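Local coordinates for protein 2-polyprenyl-6-methoxyphenol hydroxylase-like FAD-dependent oxidoreductase (Streptomyces sp. NRRL 11266, PDB 6UI5) that binds flavin-adenine dinucleotide and belongs to the FAD-dependent oxidoreductases, with a Rossmann-type FAD-binding domain and a thioredoxin-like C-terminal domain, at residues V152-R157 with F280-A285; L307-A312 with R469-V474. All blocks are in the same frame, centred on the assembly; numbering follows the deposited sequence.

How the contacts relate
Both contacts are buried, and both lie in the interior of the chain, their centres about 18 Å apart. Contact 1 pairs two neighbouring strands of the parallel sheet of the FAD-binding domain and the turns that leave them for the cofactor; backbone hydrogen bonds, small residues and bonds to FAD dominate it. Contact 2 joins the helix 295-316 of the same domain to a turn of the C-terminal domain, through a tryptophan that packs on a proline and weakly bonds an aspartate, itself held by an ion pair within the turn. The helix links them: Leu307 and Ile311, on residues 307-312 but apart from the turn 469-474, pack on Val152, and Leu307 also on Phe280.

Contact 1 (V152-R157 with F280-A285); sequences VGCDGR and FIAGDA. With FAD (flavin-adenine dinucleotide), chain C.
Val152 and Phe280 sit side by side on adjacent parallel strands, their side chains on one face of the sheet. With chi1 at -172°, Val152 CG1 trails away from its own amide nitrogen and comes 4.2 Å from Phe280 CB, while the Phe280 ring leads away from the neighbouring strand. Helix 295-316 covers this face through Leu307. On the other face Ile281 borders Gly153, its CB and CG2 beside Gly153 O. The backbones are tied by Gly153 N to Phe280 O (2.9 Å, 164° at the hydrogen) and by the more bent Ala282 N to Gly153 O (3.2 Å); Gly153 O also receives a CA-H contact from Ile281. Beyond the strand ends Cys154 SG meets the methyl of Ala282 at 4.1 Å, and the methyl of Ala285 lies near the carbonyl oxygens of Gly153 and Gly156.

These are the last two strands in the 3-2-1-4-5 order of a Rossmann-type sheet, and the turns at their C-terminal ends carry FAD. Asp284 points toward the opposite segment, its CB against Gly156 CA (3.7 Å) and Arg157 N, while its carboxylate swings to the cofactor. Asp284 OD1 is modelled very close to FAD O3', a hydrogen bond whose extreme shortness is doubtful, and the backbone Asp284 N donates almost straight to the phosphate oxygen FAD O2P (2.8 Å, 170°). A water gives one hydrogen to Asp284 OD2 and another to FAD O2A (2.7 Å) and weakly accepts from Arg157 N, so it bridges both segments and the second phosphate. Asp155 faces the adenine with CB, 3.4 Å from FAD N7A, while its carboxylate is held by Ser159 and Val161. Gly156 and Gly283 bring bare backbone up to the cofactor, Gly283 CA close to FAD O2P and Gly156 N near FAD C5B.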
ATOM      1  N   VAL A 152      10.447 -27.347  22.416  1.00 50.74           N
ATOM      2  CA  VAL A 152      10.414 -26.279  21.420  1.00 59.30           C
ATOM      3  C   VAL A 152      10.828 -26.870  20.084  1.00 63.11           C
ATOM      4  O   VAL A 152      11.947 -27.375  19.935  1.00 72.25           O
ATOM      5  CB  VAL A 152      11.326 -25.095  21.788  1.00 55.22           C
ATOM      6  CG1 VAL A 152      11.091 -23.974  20.812  1.00 43.62           C
ATOM      7  CG2 VAL A 152      11.069 -24.636  23.221  1.00 50.41           C
ATOM      8  N   GLY A 153       9.916 -26.823  19.125  1.00 55.80           N
ATOM      9  CA  GLY A 153      10.246 -27.218  17.785  1.00 50.39           C
ATOM     10  C   GLY A 153      10.825 -26.070  16.996  1.00 52.83           C
ATOM     11  O   GLY A 153      10.088 -25.172  16.577  1.00 50.85           O
ATOM     12  N   CYS A 154      12.140 -26.079  16.795  1.00 51.08           N
ATOM     13  CA  CYS A 154      12.786 -25.215  15.813  1.00 52.86           C
ATOM     14  C   CYS A 154      13.249 -26.037  14.605  1.00 61.75           C
ATOM     15  O   CYS A 154      14.342 -25.839  14.063  1.00 60.77           O
ATOM     16  CB  CYS A 154      13.940 -24.454  16.464  1.00 56.52           C
ATOM     17  SG  CYS A 154      13.530 -23.744  18.110  1.00 61.32           S
ATOM     18  N   ASP A 155      12.432 -27.003  14.185  1.00 66.00           N
ATOM     19  CA  ASP A 155      12.864 -27.992  13.201  1.00 70.54           C
ATOM     20  C   ASP A 155      12.476 -27.634  11.772  1.00 62.63           C
ATOM     21  O   ASP A 155      12.368 -28.533  10.934  1.00 63.27           O
ATOM     22  CB  ASP A 155      12.310 -29.371  13.557  1.00 75.05           C
ATOM     23  CG  ASP A 155      10.873 -29.313  14.041  1.00 83.18           C
ATOM     24  OD1 ASP A 155      10.448 -28.225  14.539  1.00 73.76           O
ATOM     25  OD2 ASP A 155      10.184 -30.361  13.929  1.00 79.61           O
ATOM     26  N   GLY A 156      12.247 -26.352  11.479  1.00 51.56           N
ATOM     27  CA  GLY A 156      12.157 -25.903  10.102  1.00 48.83           C
ATOM     28  C   GLY A 156      10.759 -25.963   9.538  1.00 54.70           C
ATOM     29  O   GLY A 156       9.787 -26.324  10.201  1.00 62.74           O
ATOM     30  N   ARG A 157      10.667 -25.612   8.256  1.00 53.60           N
ATOM     31  CA  ARG A 157       9.367 -25.535   7.607  1.00 53.91           C
ATOM     32  C   ARG A 157       8.567 -26.833   7.747  1.00 59.64           C
ATOM     33  O   ARG A 157       7.354 -26.799   7.953  1.00 62.74           O
ATOM     34  CB  ARG A 157       9.542 -25.178   6.130  1.00 50.14           C
ATOM     35  CG  ARG A 157       8.232 -25.018   5.411  1.00 51.74           C
ATOM     36  CD  ARG A 157       8.293 -25.621   4.029  1.00 71.17           C
ATOM     37  NE  ARG A 157       9.014 -24.767   3.105  1.00 76.11           N
ATOM     38  CZ  ARG A 157       9.026 -24.936   1.792  1.00 74.31           C
ATOM     39  NH1 ARG A 157       8.343 -25.931   1.245  1.00 83.40           N
ATOM     40  NH2 ARG A 157       9.716 -24.102   1.031  1.00 63.86           N
ATOM     41  N   PHE A 280       6.260 -25.241  22.240  1.00 58.71           N
ATOM     42  CA  PHE A 280       6.380 -24.017  21.456  1.00 56.94           C
ATOM     43  C   PHE A 280       6.997 -24.347  20.114  1.00 62.69           C
ATOM     44  O   PHE A 280       7.475 -25.470  19.877  1.00 71.41           O
ATOM     45  CB  PHE A 280       7.234 -22.960  22.167  1.00 48.47           C
ATOM     46  CG  PHE A 280       6.732 -22.597  23.524  1.00 55.41           C
ATOM     47  CD1 PHE A 280       6.935 -23.435  24.599  1.00 62.67           C
ATOM     48  CD2 PHE A 280       6.048 -21.432  23.728  1.00 63.43           C
ATOM     49  CE1 PHE A 280       6.485 -23.099  25.855  1.00 64.37           C
ATOM     50  CE2 PHE A 280       5.594 -21.090  24.996  1.00 65.15           C
ATOM     51  CZ  PHE A 280       5.811 -21.923  26.051  1.00 65.99           C
ATOM     52  N   ILE A 281       6.991 -23.350  19.230  1.00 47.09           N
ATOM     53  CA  ILE A 281       7.670 -23.477  17.948  1.00 52.12           C
ATOM     54  C   ILE A 281       8.221 -22.112  17.584  1.00 61.74           C
ATOM     55  O   ILE A 281       7.748 -21.083  18.066  1.00 55.31           O
ATOM     56  CB  ILE A 281       6.764 -24.009  16.817  1.00 54.04           C
ATOM     57  CG1 ILE A 281       5.508 -23.172  16.687  1.00 56.18           C
ATOM     58  CG2 ILE A 281       6.415 -25.481  17.032  1.00 62.08           C
ATOM     59  CD1 ILE A 281       4.800 -23.415  15.383  1.00 61.54           C
ATOM     60  N   ALA A 282       9.223 -22.108  16.710  1.00 65.29           N
ATOM     61  CA  ALA A 282       9.968 -20.888  16.444  1.00 56.28           C
ATOM     62  C   ALA A 282      10.667 -21.018  15.101  1.00 60.66           C
ATOM     63  O   ALA A 282      10.824 -22.120  14.565  1.00 73.46           O
ATOM     64  CB  ALA A 282      10.978 -20.599  17.562  1.00 50.27           C
ATOM     65  N   GLY A 283      11.081 -19.872  14.570  1.00 52.69           N
ATOM     66  CA  GLY A 283      11.749 -19.838  13.286  1.00 57.41           C
ATOM     67  C   GLY A 283      10.870 -20.339  12.161  1.00 57.85           C
ATOM     68  O   GLY A 283       9.689 -19.991  12.063  1.00 61.28           O
ATOM     69  N   ASP A 284      11.460 -21.180  11.293  1.00 66.70           N
ATOM     70  CA  ASP A 284      10.762 -21.624  10.088  1.00 61.10           C
ATOM     71  C   ASP A 284       9.587 -22.521  10.414  1.00 49.49           C
ATOM     72  O   ASP A 284       8.569 -22.479   9.713  1.00 50.42           O
ATOM     73  CB  ASP A 284      11.719 -22.341   9.144  1.00 72.29           C
ATOM     74  CG  ASP A 284      12.182 -21.442   8.020  1.00 84.30           C
ATOM     75  OD1 ASP A 284      11.976 -20.203   8.145  1.00 77.59           O
ATOM     76  OD2 ASP A 284      12.743 -21.966   7.025  1.00 87.94           O
ATOM     77  N   ALA A 285       9.690 -23.315  11.481  1.00 53.40           N
ATOM     78  CA  ALA A 285       8.522 -24.047  11.970  1.00 55.38           C
ATOM     79  C   ALA A 285       7.338 -23.127  12.297  1.00 55.72           C
ATOM     80  O   ALA A 285       6.189 -23.574  12.263  1.00 52.99           O
ATOM     81  CB  ALA A 285       8.910 -24.867  13.202  1.00 57.23           C
TER
HETATM   82  PA  FAD C 601      16.164 -24.341   9.534  1.00 59.68           P
HETATM   83  O1A FAD C 601      17.261 -23.436   9.019  1.00 55.11           O
HETATM   84  O2A FAD C 601      15.431 -24.934   8.342  1.00 57.52           O
HETATM   85  O5B FAD C 601      16.757 -25.437  10.626  1.00 62.68           O
HETATM   86  C5B FAD C 601      15.931 -26.495  11.087  1.00 71.08           C
HETATM   87  C4B FAD C 601      16.852 -27.655  11.588  1.00 77.94           C
HETATM   88  O4B FAD C 601      16.190 -28.623  12.173  1.00 73.70           O
HETATM   89  C3B FAD C 601      17.557 -28.322  10.383  1.00 83.55           C
HETATM   90  O3B FAD C 601      18.843 -28.593  10.734  1.00 79.98           O
HETATM   91  C2B FAD C 601      16.766 -29.627  10.166  1.00 80.76           C
HETATM   92  O2B FAD C 601      17.619 -30.549   9.371  1.00 89.81           O
HETATM   93  C1B FAD C 601      16.595 -30.022  11.398  1.00 75.56           C
HETATM   94  N9A FAD C 601      15.479 -30.915  11.639  1.00 65.24           N
HETATM   95  C8A FAD C 601      14.284 -30.915  11.007  1.00 57.26           C
HETATM   96  N7A FAD C 601      13.508 -31.857  11.584  1.00 60.20           N
HETATM   97  C5A FAD C 601      14.221 -32.423  12.588  1.00 67.77           C
HETATM   98  C6A FAD C 601      13.925 -33.425  13.504  1.00 69.97           C
HETATM   99  N6A FAD C 601      12.822 -34.315  13.835  1.00 77.11           N
HETATM  100  N1A FAD C 601      14.832 -33.810  14.407  1.00 62.51           N
HETATM  101  C2A FAD C 601      16.045 -33.216  14.445  1.00 61.82           C
HETATM  102  N3A FAD C 601      16.330 -32.221  13.557  1.00 63.46           N
HETATM  103  C4A FAD C 601      15.427 -31.828  12.631  1.00 61.36           C
HETATM  104  N1  FAD C 601      17.720 -16.214   5.208  1.00127.45           N
HETATM  105  C2  FAD C 601      18.231 -14.812   5.193  1.00130.83           C
HETATM  106  O2  FAD C 601      18.327 -14.175   6.190  1.00127.15           O
HETATM  107  N3  FAD C 601      18.631 -14.210   3.889  1.00133.20           N
HETATM  108  C4  FAD C 601      18.517 -15.004   2.665  1.00128.31           C
HETATM  109  O4  FAD C 601      18.829 -14.554   1.614  1.00133.82           O
HETATM  110  C4X FAD C 601      17.994 -16.418   2.718  1.00114.62           C
HETATM  111  N5  FAD C 601      17.900 -17.145   1.473  1.00108.58           N
HETATM  112  C5X FAD C 601      17.376 -18.533   1.491  1.00112.73           C
HETATM  113  C6  FAD C 601      17.283 -19.225   0.282  1.00109.90           C
HETATM  114  C7  FAD C 601      16.803 -20.530   0.268  1.00113.14           C
HETATM  115  C7M FAD C 601      16.815 -21.020  -1.174  1.00115.16           C
HETATM  116  C8  FAD C 601      16.410 -21.172   1.452  1.00117.89           C
HETATM  117  C8M FAD C 601      15.897 -22.613   1.339  1.00117.06           C
HETATM  118  C9  FAD C 601      16.500 -20.478   2.672  1.00121.32           C
HETATM  119  C9A FAD C 601      16.980 -19.147   2.706  1.00117.47           C
HETATM  120  N10 FAD C 601      17.073 -18.381   4.007  1.00103.20           N
HETATM  121  C10 FAD C 601      17.596 -17.019   3.981  1.00114.38           C
HETATM  122  C1' FAD C 601      16.690 -19.060   5.262  1.00 88.92           C
HETATM  123  C2' FAD C 601      15.603 -18.443   6.159  1.00 86.31           C
HETATM  124  O2' FAD C 601      16.101 -17.428   6.950  1.00 89.25           O
HETATM  125  C3' FAD C 601      15.109 -19.476   7.170  1.00 88.27           C
HETATM  126  O3' FAD C 601      13.958 -18.950   7.751  1.00 94.40           O
HETATM  127  C4' FAD C 601      16.073 -19.791   8.332  1.00 81.21           C
HETATM  128  O4' FAD C 601      17.315 -20.296   7.930  1.00 79.59           O
HETATM  129  C5' FAD C 601      15.349 -20.898   9.109  1.00 71.08           C
HETATM  130  O5' FAD C 601      15.866 -21.027  10.403  1.00 55.95           O
HETATM  131  P   FAD C 601      15.328 -22.231  11.399  1.00 60.77           P
HETATM  132  O1P FAD C 601      16.413 -22.556  12.399  1.00 48.53           O
HETATM  133  O2P FAD C 601      13.993 -21.945  12.060  1.00 64.51           O
HETATM  134  O3P FAD C 601      15.022 -23.504  10.389  1.00 77.94           O
HETATM  135  O   HOH W   1      13.362 -24.386   6.733  1.00 53.60           O

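Contact 2 (L307-A312 with R469-V474); sequences LGWKIA and RPDGCV
Trp309 and Pro470 make the apolar part of the contact. The proline lies over one face of the indole: CD sits 3.7 Å from the centroid of the six-membered ring and only 5° off its normal, a CH-pi contact, and CG comes to 3.5 Å from Trp309 CE3. Lys310 CG covers the opposite face, so the indole is held between the proline ring and its own neighbour's aliphatic chain. Chi1 of 89° places Trp309 CG between the backbone N and the carbonyl carbon, directing the ring to the turn.

Among polar contacts, Trp309 NE1 donates a weak hydrogen bond to Asp471 OD2 (3.2 Å), with indole and carboxylate planes 78° apart. Asp471 is in turn gripped side-on by Arg469: NH2 meets the syn lone pair of OD2 at 2.5 Å, and NE reaches OD1 on the syn side. Cys473 N reaches OD1 on its anti side (3.3 Å), from the opposite face of the carboxylate plane to Arg469 NE. Four donors thus restrain this buried group.

The guanidinium has one face turned toward Trp309 CZ2, the two planes well inclined, while Trp494 adds a cation-pi contact. Arg469 NH2 and Lys310 NZ stand 4.3 Å apart; both side chains form salt bridges with Glu330, which probably offsets the like charges, and Lys310 NZ also bonds Asn306.

Residues 469-472 form a type I beta turn with an Asx turn at Asp471, between antiparallel strands 465-468 and 474-477: a beta-hairpin of the thioredoxin-like C-terminal domain docked on a helix of the FAD-binding domain.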
ATOM      1  N   LEU A 307      11.693 -15.940  23.358  1.00 56.02           N
ATOM      2  CA  LEU A 307      11.217 -17.077  24.148  1.00 44.31           C
ATOM      3  C   LEU A 307      12.236 -17.556  25.175  1.00 46.55           C
ATOM      4  O   LEU A 307      11.852 -17.979  26.273  1.00 56.02           O
ATOM      5  CB  LEU A 307      10.821 -18.231  23.237  1.00 56.38           C
ATOM      6  CG  LEU A 307      10.458 -19.504  23.978  1.00 62.71           C
ATOM      7  CD1 LEU A 307       9.240 -19.232  24.810  1.00 63.75           C
ATOM      8  CD2 LEU A 307      10.214 -20.655  23.002  1.00 65.06           C
ATOM      9  N   GLY A 308      13.526 -17.514  24.853  1.00 42.17           N
ATOM     10  CA  GLY A 308      14.510 -17.777  25.882  1.00 49.54           C
ATOM     11  C   GLY A 308      14.627 -16.569  26.794  1.00 73.20           C
ATOM     12  O   GLY A 308      14.982 -15.462  26.342  1.00 66.86           O
ATOM     13  N   TRP A 309      14.295 -16.803  28.069  1.00 73.81           N
ATOM     14  CA  TRP A 309      14.229 -15.873  29.207  1.00 56.23           C
ATOM     15  C   TRP A 309      12.831 -16.039  29.792  1.00 47.05           C
ATOM     16  O   TRP A 309      12.692 -16.319  30.990  1.00 41.29           O
ATOM     17  CB  TRP A 309      14.597 -14.404  28.885  1.00 44.31           C
ATOM     18  CG  TRP A 309      13.489 -13.397  28.413  1.00 42.74           C
ATOM     19  CD1 TRP A 309      13.294 -12.934  27.145  1.00 46.09           C
ATOM     20  CD2 TRP A 309      12.508 -12.729  29.229  1.00 38.22           C
ATOM     21  NE1 TRP A 309      12.229 -12.052  27.102  1.00 48.33           N
ATOM     22  CE2 TRP A 309      11.734 -11.904  28.372  1.00 49.25           C
ATOM     23  CE3 TRP A 309      12.208 -12.748  30.598  1.00 45.45           C
ATOM     24  CZ2 TRP A 309      10.673 -11.110  28.841  1.00 47.58           C
ATOM     25  CZ3 TRP A 309      11.152 -11.946  31.069  1.00 50.79           C
ATOM     26  CH2 TRP A 309      10.404 -11.141  30.186  1.00 42.93           C
ATOM     27  N   LYS A 310      11.796 -16.020  28.952  1.00 41.71           N
ATOM     28  CA  LYS A 310      10.477 -16.374  29.467  1.00 46.41           C
ATOM     29  C   LYS A 310      10.447 -17.812  29.972  1.00 63.56           C
ATOM     30  O   LYS A 310      10.045 -18.062  31.116  1.00 65.48           O
ATOM     31  CB  LYS A 310       9.418 -16.133  28.411  1.00 46.95           C
ATOM     32  CG  LYS A 310       9.582 -14.764  27.821  1.00 48.03           C
ATOM     33  CD  LYS A 310       8.328 -14.277  27.189  1.00 39.77           C
ATOM     34  CE  LYS A 310       8.658 -13.054  26.409  1.00 45.23           C
ATOM     35  NZ  LYS A 310       7.541 -12.678  25.517  1.00 47.68           N
ATOM     36  N   ILE A 311      10.895 -18.776  29.150  1.00 55.54           N
ATOM     37  CA  ILE A 311      11.017 -20.144  29.645  1.00 45.98           C
ATOM     38  C   ILE A 311      11.943 -20.183  30.853  1.00 52.01           C
ATOM     39  O   ILE A 311      11.644 -20.832  31.868  1.00 56.41           O
ATOM     40  CB  ILE A 311      11.520 -21.108  28.549  1.00 44.12           C
ATOM     41  CG1 ILE A 311      10.387 -21.633  27.693  1.00 40.53           C
ATOM     42  CG2 ILE A 311      12.164 -22.314  29.211  1.00 41.84           C
ATOM     43  CD1 ILE A 311      10.863 -22.535  26.612  1.00 51.43           C
ATOM     44  N   ALA A 312      13.091 -19.497  30.767  1.00 48.61           N
ATOM     45  CA  ALA A 312      14.019 -19.543  31.900  1.00 51.90           C
ATOM     46  C   ALA A 312      13.361 -19.004  33.165  1.00 63.27           C
ATOM     47  O   ALA A 312      13.500 -19.590  34.249  1.00 60.13           O
ATOM     48  CB  ALA A 312      15.297 -18.766  31.594  1.00 46.38           C
ATOM     49  N   ARG A 469      13.645  -5.162  29.257  1.00 40.80           N
ATOM     50  CA  ARG A 469      13.445  -6.590  29.439  1.00 53.61           C
ATOM     51  C   ARG A 469      14.637  -7.398  28.919  1.00 38.45           C
ATOM     52  O   ARG A 469      15.442  -6.907  28.117  1.00 37.99           O
ATOM     53  CB  ARG A 469      12.173  -7.048  28.739  1.00 55.37           C
ATOM     54  CG  ARG A 469      11.012  -6.046  28.815  1.00 44.86           C
ATOM     55  CD  ARG A 469       9.769  -6.746  28.332  1.00 52.87           C
ATOM     56  NE  ARG A 469      10.044  -7.580  27.139  1.00 63.29           N
ATOM     57  CZ  ARG A 469       9.112  -8.105  26.345  1.00 59.22           C
ATOM     58  NH1 ARG A 469       7.800  -7.926  26.602  1.00 48.17           N
ATOM     59  NH2 ARG A 469       9.485  -8.828  25.295  1.00 56.79           N
ATOM     60  N   PRO A 470      14.789  -8.637  29.399  1.00 42.68           N
ATOM     61  CA  PRO A 470      15.972  -9.425  29.024  1.00 47.06           C
ATOM     62  C   PRO A 470      16.172  -9.576  27.522  1.00 48.99           C
ATOM     63  O   PRO A 470      17.299  -9.839  27.095  1.00 54.29           O
ATOM     64  CB  PRO A 470      15.725 -10.782  29.700  1.00 52.68           C
ATOM     65  CG  PRO A 470      14.873 -10.459  30.881  1.00 55.93           C
ATOM     66  CD  PRO A 470      13.972  -9.332  30.420  1.00 52.81           C
ATOM     67  N   ASP A 471      15.135  -9.398  26.711  1.00 35.61           N
ATOM     68  CA  ASP A 471      15.299  -9.416  25.274  1.00 38.27           C
ATOM     69  C   ASP A 471      15.586  -8.034  24.684  1.00 41.80           C
ATOM     70  O   ASP A 471      15.457  -7.850  23.472  1.00 53.15           O
ATOM     71  CB  ASP A 471      14.067 -10.045  24.628  1.00 45.72           C
ATOM     72  CG  ASP A 471      12.782  -9.348  25.011  1.00 49.52           C
ATOM     73  OD1 ASP A 471      12.841  -8.230  25.560  1.00 56.54           O
ATOM     74  OD2 ASP A 471      11.700  -9.910  24.716  1.00 55.50           O
ATOM     75  N   GLY A 472      15.965  -7.065  25.511  1.00 50.10           N
ATOM     76  CA  GLY A 472      16.308  -5.731  25.047  1.00 59.15           C
ATOM     77  C   GLY A 472      15.159  -4.748  24.886  1.00 54.26           C
ATOM     78  O   GLY A 472      15.413  -3.574  24.562  1.00 47.82           O
ATOM     79  N   CYS A 473      13.912  -5.177  25.079  1.00 46.40           N
ATOM     80  CA  CYS A 473      12.770  -4.329  24.756  1.00 50.80           C
ATOM     81  C   CYS A 473      12.500  -3.360  25.903  1.00 43.60           C
ATOM     82  O   CYS A 473      12.537  -3.753  27.081  1.00 35.90           O
ATOM     83  CB  CYS A 473      11.512  -5.174  24.479  1.00 56.74           C
ATOM     84  SG  CYS A 473      11.613  -6.330  23.048  1.00 82.17           S
ATOM     85  N   VAL A 474      12.240  -2.096  25.550  1.00 34.40           N
ATOM     86  CA  VAL A 474      11.948  -1.048  26.538  1.00 46.36           C
ATOM     87  C   VAL A 474      10.557  -1.276  27.123  1.00 45.84           C
ATOM     88  O   VAL A 474       9.550  -1.031  26.452  1.00 41.37           O
ATOM     89  CB  VAL A 474      12.018   0.347  25.931  1.00 46.13           C
ATOM     90  CG1 VAL A 474      11.509   1.365  26.998  1.00 47.02           C
ATOM     91  CG2 VAL A 474      13.392   0.665  25.483  1.00 32.10           C
TER